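Local coordinates for protein 5'-tyrosyl-DNA phosphodiesterase (Caenorhabditis elegans, PDB 4FVA) that belongs to the endonuclease/exonuclease/phosphatase family, with a DNase I-like alpha/beta sandwich fold, and binds a magnesium ion, at residues 14-19 with 45-50; 34-39 with 59-64; 51-56 with 80-85; 71-76 with 105-110. All coordinates share one frame; numbering follows the deposited sequence.

Contact 1: residues 14-19 with 45-50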
loop_
_atom_site.group_PDB
_atom_site.type_symbol
_atom_site.label_atom_id
_atom_site.label_comp_id
_atom_site.label_asym_id
_atom_site.label_seq_id
_atom_site.Cartn_x
_atom_site.Cartn_y
_atom_site.Cartn_z
ATOM N N VAL A 14 14.068 -2.798 6.730
ATOM C CA VAL A 14 12.884 -1.940 6.805
ATOM C C VAL A 14 11.663 -2.708 6.303
ATOM O O VAL A 14 11.737 -3.392 5.274
ATOM C CB VAL A 14 13.057 -0.619 6.030
ATOM C CG1 VAL A 14 13.371 -0.899 4.574
ATOM C CG2 VAL A 14 11.797 0.219 6.136
ATOM N N SER A 15 10.559 -2.633 7.047
ATOM C CA SER A 15 9.332 -3.335 6.663
ATOM C C SER A 15 8.260 -2.370 6.149
ATOM O O SER A 15 7.999 -1.318 6.750
ATOM C CB SER A 15 8.782 -4.166 7.828
ATOM O OG SER A 15 8.489 -3.339 8.937
ATOM N N VAL A 16 7.631 -2.738 5.038
ATOM C CA VAL A 16 6.594 -1.907 4.459
ATOM C C VAL A 16 5.334 -2.738 4.322
ATOM O O VAL A 16 5.358 -3.841 3.756
ATOM C CB VAL A 16 6.987 -1.361 3.086
ATOM C CG1 VAL A 16 5.873 -0.434 2.552
ATOM C CG2 VAL A 16 8.323 -0.619 3.161
ATOM N N MET A 17 4.244 -2.210 4.863
ATOM C CA MET A 17 2.945 -2.867 4.827
ATOM C C MET A 17 1.995 -1.974 4.044
ATOM O O MET A 17 2.073 -0.746 4.154
ATOM C CB MET A 17 2.424 -3.077 6.251
ATOM C CG MET A 17 1.030 -3.701 6.324
ATOM S SD MET A 17 0.687 -4.152 8.024
ATOM C CE MET A 17 -1.090 -4.354 7.963
ATOM N N SER A 18 1.133 -2.583 3.225
ATOM C CA SER A 18 0.134 -1.840 2.446
ATOM C C SER A 18 -1.226 -2.515 2.551
ATOM O O SER A 18 -1.315 -3.751 2.476
ATOM C CB SER A 18 0.551 -1.732 0.980
ATOM O OG SER A 18 -0.425 -1.027 0.228
ATOM N N TRP A 19 -2.283 -1.720 2.700
ATOM C CA TRP A 19 -3.603 -2.280 2.974
ATOM C C TRP A 19 -4.729 -1.378 2.504
ATOM O O TRP A 19 -4.821 -0.213 2.908
ATOM C CB TRP A 19 -3.752 -2.514 4.481
ATOM C CG TRP A 19 -4.721 -3.586 4.872
ATOM C CD1 TRP A 19 -5.561 -4.306 4.046
ATOM C CD2 TRP A 19 -4.947 -4.081 6.201
ATOM N NE1 TRP A 19 -6.283 -5.208 4.786
ATOM C CE2 TRP A 19 -5.924 -5.099 6.108
ATOM C CE3 TRP A 19 -4.411 -3.768 7.457
ATOM C CZ2 TRP A 19 -6.369 -5.815 7.228
ATOM C CZ3 TRP A 19 -4.857 -4.473 8.573
ATOM C CH2 TRP A 19 -5.832 -5.489 8.447
ATOM N N PRO A 45 4.880 -2.663 11.416
ATOM C CA PRO A 45 5.694 -2.313 10.246
ATOM C C PRO A 45 6.377 -0.970 10.445
ATOM O O PRO A 45 5.833 -0.146 11.202
ATOM C CB PRO A 45 4.652 -2.207 9.128
ATOM C CG PRO A 45 3.382 -1.776 9.852
ATOM C CD PRO A 45 3.433 -2.478 11.176
ATOM N N ASP A 46 7.533 -0.745 9.807
ATOM C CA ASP A 46 8.194 0.553 9.907
ATOM C C ASP A 46 7.427 1.596 9.124
ATOM O O ASP A 46 7.357 2.770 9.511
ATOM C CB ASP A 46 9.624 0.487 9.367
ATOM C CG ASP A 46 10.500 -0.468 10.157
ATOM O OD1 ASP A 46 10.559 -0.329 11.396
ATOM O OD2 ASP A 46 11.120 -1.356 9.540
ATOM N N ILE A 47 6.852 1.151 8.012
ATOM C CA ILE A 47 6.164 2.040 7.091
ATOM C C ILE A 47 4.848 1.382 6.703
ATOM O O ILE A 47 4.807 0.187 6.422
ATOM C CB ILE A 47 7.017 2.302 5.831
ATOM C CG1 ILE A 47 8.318 3.028 6.209
ATOM C CG2 ILE A 47 6.242 3.122 4.797
ATOM C CD1 ILE A 47 9.367 2.978 5.111
ATOM N N LEU A 48 3.773 2.158 6.706
ATOM C CA LEU A 48 2.464 1.616 6.383
ATOM C C LEU A 48 1.742 2.479 5.362
ATOM O O LEU A 48 1.580 3.682 5.570
ATOM C CB LEU A 48 1.622 1.475 7.657
ATOM C CG LEU A 48 0.142 1.109 7.502
ATOM C CD1 LEU A 48 -0.001 -0.361 7.032
ATOM C CD2 LEU A 48 -0.621 1.336 8.817
ATOM N N PHE A 49 1.331 1.856 4.255
ATOM C CA PHE A 49 0.465 2.483 3.255
ATOM C C PHE A 49 -0.994 2.062 3.461
ATOM O O PHE A 49 -1.276 0.872 3.544
ATOM C CB PHE A 49 0.876 2.034 1.846
ATOM C CG PHE A 49 2.199 2.575 1.371
ATOM C CD1 PHE A 49 2.958 3.429 2.154
ATOM C CD2 PHE A 49 2.684 2.215 0.112
ATOM C CE1 PHE A 49 4.180 3.937 1.687
ATOM C CE2 PHE A 49 3.904 2.711 -0.362
ATOM C CZ PHE A 49 4.653 3.577 0.428
ATOM N N LEU A 50 -1.922 3.018 3.510
ATOM C CA LEU A 50 -3.357 2.689 3.531
ATOM C C LEU A 50 -4.067 3.277 2.315
ATOM O O LEU A 50 -3.690 4.354 1.842
ATOM C CB LEU A 50 -4.032 3.235 4.793
ATOM C CG LEU A 50 -3.451 2.775 6.136
ATOM C CD1 LEU A 50 -4.195 3.466 7.276
ATOM C CD2 LEU A 50 -3.573 1.247 6.249
#
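Met-17 rests on Pro-45 and Leu-48, and its extended chain can be followed atom by atom. CG stands anti to the backbone N (chi1 177°), which carries the chain away from the sheet alongside Leu-48, the two side chains pointing the same way. Met-17 CB lies 3.7 Å from Pro-45 CB and equally near the CD1 branch of Leu-48. The next atom, CG, is closer still to Leu-48 CD1, at 3.6 Å. SD lies 4.0 Å from Pro-45 CG and as near Leu-48 CD1; CE, the tip, goes on beyond both residues, and the side chain also packs on Val-43 of helix 29-43, a place that suits an unbranched apolar chain.

Beneath this layer the backbones pair in parallel. Met-17 works in both directions: its N donates to Ile-47 O at 2.9 Å, while its O accepts from Phe-49 N at 2.7 Å. Trp-19 N continues the ladder to Phe-49 O. On the other face of the sheet, Val-14 CG2 meets Ile-47 CD1, and Val-16 packs beside the same isoleucine.

Where the second strand begins, Ser-15 and Asp-46 bind each other reciprocally. Ser-15 N gives a bond of 2.9 Å to Asp-46 OD2, approaching the anti side of the carboxylate 20° out of its plane. In return Asp-46 N reaches Ser-15 OG, also at 2.9 Å. Two short polar side chains thus complete the backbone pairing. Strands 13-20 and 47-53, joined through helix 29-43, form a beta-alpha-beta crossover in the core of the DNase I-like fold.

Contact 2: residues 34-39 with 59-64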
loop_
_atom_site.group_PDB
_atom_site.type_symbol
_atom_site.label_atom_id
_atom_site.label_comp_id
_atom_site.label_asym_id
_atom_site.label_seq_id
_atom_site.Cartn_x
_atom_site.Cartn_y
_atom_site.Cartn_z
ATOM N N LYS A 34 -10.851 -0.664 14.335
ATOM C CA LYS A 34 -10.164 -1.082 15.555
ATOM C C LYS A 34 -9.320 -2.323 15.288
ATOM O O LYS A 34 -8.210 -2.434 15.789
ATOM C CB LYS A 34 -11.158 -1.368 16.686
ATOM C CG LYS A 34 -11.831 -0.129 17.265
ATOM C CD LYS A 34 -12.840 -0.532 18.353
ATOM C CE LYS A 34 -13.498 0.692 18.990
ATOM N NZ LYS A 34 -14.556 0.331 19.986
ATOM N N ALA A 35 -9.861 -3.272 14.525
ATOM C CA ALA A 35 -9.106 -4.478 14.164
ATOM C C ALA A 35 -7.893 -4.131 13.301
ATOM O O ALA A 35 -6.804 -4.705 13.471
ATOM C CB ALA A 35 -10.002 -5.505 13.464
ATOM N N VAL A 36 -8.085 -3.214 12.354
ATOM C CA VAL A 36 -6.963 -2.762 11.542
ATOM C C VAL A 36 -5.850 -2.198 12.438
ATOM O O VAL A 36 -4.695 -2.581 12.314
ATOM C CB VAL A 36 -7.385 -1.695 10.497
ATOM C CG1 VAL A 36 -6.143 -1.046 9.873
ATOM C CG2 VAL A 36 -8.263 -2.328 9.395
ATOM N N ALA A 37 -6.199 -1.292 13.342
ATOM C CA ALA A 37 -5.184 -0.699 14.204
ATOM C C ALA A 37 -4.526 -1.773 15.069
ATOM O O ALA A 37 -3.317 -1.739 15.300
ATOM C CB ALA A 37 -5.776 0.416 15.057
ATOM N N HIS A 38 -5.327 -2.727 15.527
ATOM C CA HIS A 38 -4.824 -3.844 16.314
ATOM C C HIS A 38 -3.764 -4.651 15.563
ATOM O O HIS A 38 -2.686 -4.953 16.099
ATOM C CB HIS A 38 -5.986 -4.754 16.713
ATOM C CG HIS A 38 -5.628 -5.782 17.736
ATOM N ND1 HIS A 38 -5.102 -7.014 17.404
ATOM C CD2 HIS A 38 -5.726 -5.767 19.087
ATOM C CE1 HIS A 38 -4.886 -7.707 18.507
ATOM N NE2 HIS A 38 -5.261 -6.973 19.541
ATOM N N ILE A 39 -4.069 -4.990 14.316
ATOM C CA ILE A 39 -3.165 -5.792 13.500
ATOM C C ILE A 39 -1.867 -5.036 13.196
ATOM O O ILE A 39 -0.773 -5.608 13.249
ATOM C CB ILE A 39 -3.872 -6.276 12.197
ATOM C CG1 ILE A 39 -4.809 -7.445 12.527
ATOM C CG2 ILE A 39 -2.845 -6.702 11.155
ATOM C CD1 ILE A 39 -5.986 -7.594 11.582
ATOM N N ALA A 59 -11.042 7.267 14.176
ATOM C CA ALA A 59 -10.321 7.400 15.453
ATOM C C ALA A 59 -9.279 6.312 15.740
ATOM O O ALA A 59 -8.131 6.620 16.071
ATOM C CB ALA A 59 -11.315 7.499 16.627
ATOM N N PRO A 60 -9.668 5.033 15.594
ATOM C CA PRO A 60 -8.716 3.958 15.913
ATOM C C PRO A 60 -7.470 4.056 15.054
ATOM O O PRO A 60 -6.385 3.740 15.524
ATOM C CB PRO A 60 -9.500 2.676 15.584
ATOM C CG PRO A 60 -10.972 3.106 15.615
ATOM C CD PRO A 60 -10.959 4.519 15.108
ATOM N N ILE A 61 -7.632 4.508 13.816
ATOM C CA ILE A 61 -6.501 4.729 12.938
ATOM C C ILE A 61 -5.701 5.959 13.373
ATOM O O ILE A 61 -4.471 5.915 13.496
ATOM C CB ILE A 61 -6.945 4.881 11.473
ATOM C CG1 ILE A 61 -7.850 3.710 11.068
ATOM C CG2 ILE A 61 -5.744 5.001 10.568
ATOM C CD1 ILE A 61 -7.186 2.361 11.200
ATOM N N ASP A 62 -6.411 7.061 13.583
ATOM C CA ASP A 62 -5.787 8.312 13.991
ATOM C C ASP A 62 -5.008 8.151 15.290
ATOM O O ASP A 62 -4.015 8.833 15.503
ATOM C CB ASP A 62 -6.841 9.417 14.127
ATOM C CG ASP A 62 -6.355 10.768 13.617
ATOM O OD1 ASP A 62 -5.518 10.805 12.679
ATOM O OD2 ASP A 62 -6.827 11.798 14.151
ATOM N N LYS A 63 -5.470 7.254 16.159
ATOM C CA LYS A 63 -4.778 6.999 17.422
ATOM C C LYS A 63 -3.401 6.366 17.227
ATOM O O LYS A 63 -2.603 6.335 18.162
ATOM C CB LYS A 63 -5.627 6.136 18.355
ATOM C CG LYS A 63 -6.775 6.895 19.037
ATOM C CD LYS A 63 -7.697 5.936 19.787
ATOM C CE LYS A 63 -8.966 6.629 20.268
ATOM N NZ LYS A 63 -9.918 5.648 20.866
ATOM N N LEU A 64 -3.117 5.850 16.032
ATOM C CA LEU A 64 -1.781 5.298 15.765
ATOM C C LEU A 64 -0.705 6.390 15.760
ATOM O O LEU A 64 0.492 6.085 15.718
ATOM C CB LEU A 64 -1.758 4.520 14.440
ATOM C CG LEU A 64 -2.550 3.214 14.392
ATOM C CD1 LEU A 64 -2.650 2.685 12.968
ATOM C CD2 LEU A 64 -1.889 2.178 15.309
#
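The puckered pyrrolidine ring of Pro-60 turns its CB–CG side to helix 29-43, where it meets the start of the Lys-34 side chain. Pro-60 CG is 3.7 Å from Lys-34 CG, and Pro-60 CB lies 3.8 Å from Lys-34 CA, so the ring sits against the helix backbone as well as the side chain. Proline fits in this early turn of helix 59-62, where the helix does not call on its missing N-H. The flat peptide group that follows the ring brings Pro-60 O to 3.4 Å from Ala-37 CB. With only a methyl at position 37, the two backbones come near each other, Ala-37 CA standing 5.7 Å from Ile-61 CA.

Deeper in, Ile-61 reaches back with its CD1 tip, bent by chi2 of -59°, to touch Val-36 CG1 at 3.8 Å. Leu-64 extends its CD2 branch to the Ala-37 methyl, 4.3 Å from CB. Val-36 also packs on Trp-19 of strand 13-20, which ties the helix pair to the sheet below.

What joins the segments is carbon packed on carbon and on backbone carbonyl oxygens. The fit therefore depends on shape and burial, while Lys-34 contributes its aliphatic base and carries its ammonium outward to the exposed side.

Contact 3: residues 51-56 with 80-85. With MG (magnesium ion), chain F.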
loop_
_atom_site.group_PDB
_atom_site.type_symbol
_atom_site.label_atom_id
_atom_site.label_comp_id
_atom_site.label_asym_id
_atom_site.label_seq_id
_atom_site.Cartn_x
_atom_site.Cartn_y
_atom_site.Cartn_z
ATOM N N GLN A 51 -5.097 2.579 1.836
ATOM C CA GLN A 51 -5.990 3.096 0.809
ATOM C C GLN A 51 -7.450 2.929 1.246
ATOM O O GLN A 51 -7.759 2.099 2.113
ATOM C CB GLN A 51 -5.749 2.395 -0.538
ATOM C CG GLN A 51 -4.298 2.339 -0.980
ATOM C CD GLN A 51 -3.541 1.147 -0.421
ATOM O OE1 GLN A 51 -4.111 0.061 -0.250
ATOM N NE2 GLN A 51 -2.237 1.343 -0.137
ATOM N N GLU A 52 -8.348 3.691 0.622
ATOM C CA GLU A 52 -9.760 3.710 1.006
ATOM C C GLU A 52 -9.951 3.991 2.490
ATOM O O GLU A 52 -10.738 3.328 3.162
ATOM C CB GLU A 52 -10.480 2.410 0.611
ATOM C CG GLU A 52 -11.004 2.446 -0.811
ATOM C CD GLU A 52 -11.941 1.316 -1.127
ATOM O OE1 GLU A 52 -12.926 1.102 -0.367
ATOM O OE2 GLU A 52 -11.670 0.628 -2.137
ATOM N N VAL A 53 -9.228 4.983 2.989
ATOM C CA VAL A 53 -9.434 5.508 4.331
ATOM C C VAL A 53 -10.594 6.495 4.224
ATOM O O VAL A 53 -10.658 7.246 3.249
ATOM C CB VAL A 53 -8.184 6.230 4.824
ATOM C CG1 VAL A 53 -8.363 6.689 6.266
ATOM C CG2 VAL A 53 -6.958 5.306 4.688
ATOM N N VAL A 54 -11.493 6.498 5.212
ATOM C CA VAL A 54 -12.612 7.450 5.272
ATOM C C VAL A 54 -12.618 8.230 6.584
ATOM O O VAL A 54 -11.995 7.817 7.562
ATOM C CB VAL A 54 -13.979 6.744 5.071
ATOM C CG1 VAL A 54 -14.044 6.055 3.708
ATOM C CG2 VAL A 54 -14.233 5.729 6.201
ATOM N N ASP A 55 -13.300 9.373 6.602
ATOM C CA ASP A 55 -13.345 10.206 7.808
ATOM C C ASP A 55 -14.099 9.513 8.931
ATOM O O ASP A 55 -13.732 9.610 10.102
ATOM C CB ASP A 55 -13.988 11.557 7.505
ATOM C CG ASP A 55 -13.136 12.422 6.598
ATOM O OD1 ASP A 55 -11.893 12.273 6.593
ATOM O OD2 ASP A 55 -13.722 13.226 5.846
ATOM N N ARG A 56 -15.171 8.826 8.563
ATOM C CA ARG A 56 -16.031 8.178 9.546
ATOM C C ARG A 56 -15.330 7.046 10.286
ATOM O O ARG A 56 -14.789 6.116 9.666
ATOM C CB ARG A 56 -17.297 7.654 8.869
ATOM C CG ARG A 56 -18.226 6.873 9.794
ATOM C CD ARG A 56 -19.405 6.315 9.006
ATOM N NE ARG A 56 -19.957 5.120 9.644
ATOM C CZ ARG A 56 -20.490 4.105 8.973
ATOM N NH1 ARG A 56 -20.551 4.147 7.647
ATOM N NH2 ARG A 56 -20.955 3.047 9.623
ATOM N N TYR A 80 -9.604 8.375 0.755
ATOM C CA TYR A 80 -8.266 8.881 0.465
ATOM C C TYR A 80 -7.221 7.875 0.953
ATOM O O TYR A 80 -7.574 6.772 1.399
ATOM C CB TYR A 80 -8.075 10.265 1.115
ATOM C CG TYR A 80 -8.589 10.343 2.551
ATOM C CD1 TYR A 80 -7.764 10.027 3.628
ATOM C CD2 TYR A 80 -9.901 10.722 2.820
ATOM C CE1 TYR A 80 -8.241 10.075 4.945
ATOM C CE2 TYR A 80 -10.380 10.788 4.126
ATOM C CZ TYR A 80 -9.552 10.458 5.179
ATOM O OH TYR A 80 -10.035 10.519 6.478
ATOM N N THR A 81 -5.944 8.211 0.813
ATOM C CA THR A 81 -4.904 7.288 1.242
ATOM C C THR A 81 -4.121 7.858 2.422
ATOM O O THR A 81 -4.281 9.027 2.777
ATOM C CB THR A 81 -3.944 6.934 0.095
ATOM O OG1 THR A 81 -3.271 8.116 -0.344
ATOM C CG2 THR A 81 -4.725 6.336 -1.074
ATOM N N ALA A 82 -3.277 7.036 3.030
ATOM C CA ALA A 82 -2.436 7.519 4.115
ATOM C C ALA A 82 -1.076 6.837 4.051
ATOM O O ALA A 82 -0.964 5.686 3.610
ATOM C CB ALA A 82 -3.102 7.274 5.472
ATOM N N ILE A 83 -0.049 7.550 4.507
ATOM C CA ILE A 83 1.261 6.950 4.705
ATOM C C ILE A 83 1.634 7.203 6.157
ATOM O O ILE A 83 1.604 8.355 6.615
ATOM C CB ILE A 83 2.322 7.571 3.759
ATOM C CG1 ILE A 83 1.899 7.388 2.288
ATOM C CG2 ILE A 83 3.725 6.955 4.012
ATOM C CD1 ILE A 83 2.868 8.000 1.292
ATOM N N LEU A 84 1.946 6.135 6.883
ATOM C CA LEU A 84 2.380 6.261 8.273
ATOM C C LEU A 84 3.830 5.833 8.357
ATOM O O LEU A 84 4.198 4.772 7.833
ATOM C CB LEU A 84 1.524 5.402 9.214
ATOM C CG LEU A 84 0.040 5.748 9.395
ATOM C CD1 LEU A 84 -0.796 5.351 8.163
ATOM C CD2 LEU A 84 -0.512 5.087 10.656
ATOM N N VAL A 85 4.643 6.646 9.029
ATOM C CA VAL A 85 6.053 6.347 9.203
ATOM C C VAL A 85 6.495 6.470 10.657
ATOM O O VAL A 85 5.900 7.200 11.449
ATOM C CB VAL A 85 6.957 7.251 8.334
ATOM C CG1 VAL A 85 6.687 7.026 6.822
ATOM C CG2 VAL A 85 6.758 8.712 8.729
HETATM MG MG MG F . -14.161 -1.111 -0.762
HETATM O O HOH W 1 -16.682 -0.846 -1.063
HETATM O O HOH W 2 -12.009 -2.320 -0.355
#
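Tyr-80 and Asp-55 meet at about a right angle, the phenol OH giving a hydrogen bond of 2.6 Å to Asp-55 OD1. The hydroxyl comes to the anti side of the carboxylate, whose plane is turned 43° from the ring. The tyrosine can point there because its CG lies between the backbone N and carbonyl carbon (chi1 44°), folding the ring back across Val-53. Val-53 O stands over the ring centre, 3.5 Å above the plane, while Val-53 CG1 touches Tyr-80 CE1 at 3.6 Å.

The same two residues pair through their backbones as antiparallel neighbours. Val-53 N donates to Tyr-80 O at 2.9 Å, and Tyr-80 N returns a bond to Val-53 O. Glu-52 and Val-53 both face Tyr-80 across a G1 beta bulge, with Glu-52 in left-handed backbone conformation. At this corner the Glu-52 side chain departs from Tyr-80, and its OE1 binds the magnesium ion at 2.6 Å, with Asp-22 as the other protein ligand. Asn-20 holds Glu-52 OE2 by a hydrogen bond.

Up to Gln-51, strand 47-53 runs between strands 13-20 and 80-86; past the corner at Glu-52, Val-53 keeps its pairing with Tyr-80. Strand 68-72 lies beyond strand 80-86.

Contact 4: residues 71-76 with 105-110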
loop_
_atom_site.group_PDB
_atom_site.type_symbol
_atom_site.label_atom_id
_atom_site.label_comp_id
_atom_site.label_asym_id
_atom_site.label_seq_id
_atom_site.Cartn_x
_atom_site.Cartn_y
_atom_site.Cartn_z
ATOM N N TYR A 71 0.393 10.839 7.492
ATOM C CA TYR A 71 0.158 11.776 6.399
ATOM C C TYR A 71 -1.007 11.284 5.554
ATOM O O TYR A 71 -0.954 10.190 4.998
ATOM C CB TYR A 71 1.435 11.997 5.553
ATOM C CG TYR A 71 2.538 12.623 6.382
ATOM C CD1 TYR A 71 2.633 14.004 6.480
ATOM C CD2 TYR A 71 3.422 11.848 7.110
ATOM C CE1 TYR A 71 3.594 14.602 7.270
ATOM C CE2 TYR A 71 4.396 12.431 7.900
ATOM C CZ TYR A 71 4.463 13.820 7.969
ATOM O OH TYR A 71 5.409 14.428 8.738
ATOM N N TYR A 72 -2.070 12.088 5.506
ATOM C CA TYR A 72 -3.263 11.774 4.723
ATOM C C TYR A 72 -3.189 12.459 3.371
ATOM O O TYR A 72 -2.794 13.616 3.289
ATOM C CB TYR A 72 -4.541 12.202 5.467
ATOM C CG TYR A 72 -4.783 11.458 6.772
ATOM C CD1 TYR A 72 -5.118 10.104 6.767
ATOM C CD2 TYR A 72 -4.705 12.106 7.997
ATOM C CE1 TYR A 72 -5.340 9.418 7.934
ATOM C CE2 TYR A 72 -4.918 11.422 9.181
ATOM C CZ TYR A 72 -5.241 10.077 9.138
ATOM O OH TYR A 72 -5.464 9.382 10.308
ATOM N N SER A 73 -3.589 11.760 2.315
ATOM C CA SER A 73 -3.471 12.319 0.977
ATOM C C SER A 73 -4.438 13.478 0.771
ATOM O O SER A 73 -4.098 14.479 0.136
ATOM C CB SER A 73 -3.743 11.258 -0.092
ATOM O OG SER A 73 -5.110 10.829 -0.066
ATOM N N ASN A 74 -5.640 13.353 1.326
ATOM C CA ASN A 74 -6.731 14.254 0.955
ATOM C C ASN A 74 -7.877 14.153 1.952
ATOM O O ASN A 74 -9.022 13.891 1.568
ATOM C CB ASN A 74 -7.238 13.862 -0.442
ATOM C CG ASN A 74 -8.057 14.954 -1.106
ATOM O OD1 ASN A 74 -8.025 16.111 -0.689
ATOM N ND2 ASN A 74 -8.807 14.584 -2.143
ATOM N N LYS A 75 -7.566 14.368 3.227
ATOM C CA LYS A 75 -8.539 14.186 4.295
ATOM C C LYS A 75 -9.763 15.065 4.053
ATOM O O LYS A 75 -9.636 16.200 3.576
ATOM C CB LYS A 75 -7.903 14.476 5.661
ATOM C CG LYS A 75 -8.703 13.936 6.837
ATOM C CD LYS A 75 -7.878 13.888 8.119
ATOM C CE LYS A 75 -8.625 13.149 9.230
ATOM N NZ LYS A 75 -9.940 13.791 9.549
ATOM N N GLY A 76 -10.949 14.537 4.360
ATOM C CA GLY A 76 -12.188 15.260 4.110
ATOM C C GLY A 76 -12.857 14.916 2.781
ATOM O O GLY A 76 -14.042 15.189 2.585
ATOM N N TYR A 105 -11.038 10.603 -7.737
ATOM C CA TYR A 105 -10.194 11.408 -6.842
ATOM C C TYR A 105 -8.877 10.709 -6.516
ATOM O O TYR A 105 -8.331 10.899 -5.420
ATOM C CB TYR A 105 -10.894 11.731 -5.513
ATOM C CG TYR A 105 -12.365 12.044 -5.619
ATOM C CD1 TYR A 105 -12.822 13.167 -6.303
ATOM C CD2 TYR A 105 -13.302 11.222 -5.002
ATOM C CE1 TYR A 105 -14.181 13.445 -6.388
ATOM C CE2 TYR A 105 -14.659 11.487 -5.081
ATOM C CZ TYR A 105 -15.093 12.600 -5.771
ATOM O OH TYR A 105 -16.447 12.861 -5.841
ATOM N N ARG A 106 -8.376 9.892 -7.441
ATOM C CA ARG A 106 -7.184 9.102 -7.164
ATOM C C ARG A 106 -5.927 9.938 -7.324
ATOM O O ARG A 106 -5.869 10.851 -8.168
ATOM C CB ARG A 106 -7.147 7.847 -8.042
ATOM C CG ARG A 106 -8.401 6.974 -7.910
ATOM C CD ARG A 106 -8.688 6.563 -6.450
ATOM N NE ARG A 106 -9.987 5.890 -6.336
ATOM C CZ ARG A 106 -10.186 4.613 -6.646
ATOM N NH1 ARG A 106 -9.162 3.881 -7.071
ATOM N NH2 ARG A 106 -11.397 4.065 -6.531
ATOM N N THR A 107 -4.908 9.598 -6.531
ATOM C CA THR A 107 -3.729 10.426 -6.390
ATOM C C THR A 107 -2.480 9.565 -6.288
ATOM O O THR A 107 -2.544 8.377 -5.942
ATOM C CB THR A 107 -3.809 11.265 -5.089
ATOM O OG1 THR A 107 -3.986 10.370 -3.971
ATOM C CG2 THR A 107 -4.996 12.248 -5.131
ATOM N N LEU A 108 -1.336 10.178 -6.552
ATOM C CA LEU A 108 -0.064 9.552 -6.207
ATOM C C LEU A 108 0.441 10.342 -5.024
ATOM O O LEU A 108 0.772 11.527 -5.149
ATOM C CB LEU A 108 0.917 9.627 -7.374
ATOM C CG LEU A 108 2.302 9.019 -7.156
ATOM C CD1 LEU A 108 2.159 7.577 -6.723
ATOM C CD2 LEU A 108 3.099 9.099 -8.458
ATOM N N GLN A 109 0.469 9.689 -3.868
ATOM C CA GLN A 109 0.888 10.329 -2.621
ATOM C C GLN A 109 2.363 10.035 -2.401
ATOM O O GLN A 109 2.757 8.869 -2.303
ATOM C CB GLN A 109 0.060 9.808 -1.439
ATOM C CG GLN A 109 0.425 10.438 -0.082
ATOM C CD GLN A 109 -0.373 9.854 1.059
ATOM O OE1 GLN A 109 -0.874 8.728 0.957
ATOM N NE2 GLN A 109 -0.491 10.604 2.162
ATOM N N ILE A 110 3.181 11.084 -2.317
ATOM C CA ILE A 110 4.627 10.901 -2.223
ATOM C C ILE A 110 5.158 11.499 -0.941
ATOM O O ILE A 110 4.962 12.692 -0.682
ATOM C CB ILE A 110 5.365 11.535 -3.431
ATOM C CG1 ILE A 110 4.885 10.894 -4.733
ATOM C CG2 ILE A 110 6.870 11.313 -3.337
ATOM C CD1 ILE A 110 5.424 11.594 -6.002
HETATM O O HOH W 3 -6.157 10.281 -2.412
HETATM O O HOH W 4 -8.649 11.269 -2.675
#
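Between the two sheets of the sandwich, Gln-109 of strand 107-115 reaches across to Tyr-71, near the end of strand 68-72, the outermost of its sheet. With CG anti to the backbone N (chi1 -179°) and the chain extended beyond it, the glutamine spans the gap and sets its amide beside the opposing backbone. Gln-109 NE2 donates to Tyr-71 O at 2.9 Å, coming from well above the carbonyl plane, 66° out of it. That direction fits the other demand on this oxygen, which also takes the N-H of Ile-83 in ordinary strand pairing. The amide is further fixed by a bond from NE2 to His-94 and another joining OE1 to Thr-81, so both of its polar ends are satisfied inside the protein. Ser-73 CB packs against the amide carbon, Gln-109 CD, at 3.8 Å.

This facing of two mixed sheets is the central feature of the DNase I-like fold, and here, near their ends, water enters the contact. One molecule bridges the hydroxyls, 2.6 Å from Ser-73 OG and 2.7 Å from Thr-107 OG1, to which it donates. Ser-73 OG and Thr-107 OG1 are 4.1 Å apart, too far for a direct bond; short hydroxyl side chains suit the place because each can bond the water while staying compact. Ser-73 OG has a second partner in the backbone N of Thr-81, which links the bridge to strand 80-86. A second water lies 2.8 Å from Tyr-105 O and accepts a weak bond from Asn-74 ND2, where both segments are loop.

In the fold
Contacts 1 and 3 are buried, contact 1 nearest the chain's centre; they share strand 47-53 and build one sheet, contact 1 by parallel pairing and contact 3 by a short antiparallel one that breaks off at the metal site. Contact 2, a helix packing without polar bonds, is also largely buried but has Lys-34 at an exposed edge; Trp-19 and Leu-50 of contact 1 touch its inner side. Contact 4, only partly buried, joins that sheet to the second one through a buried glutamine and waters. It meets contact 3 where Ser-73 OG packs on Tyr-80 CB, and contact 2 where Asp-62 bonds Tyr-72. Backbone ladders thus hold neighbours within the sheet, whereas side chains and water join the separate layers.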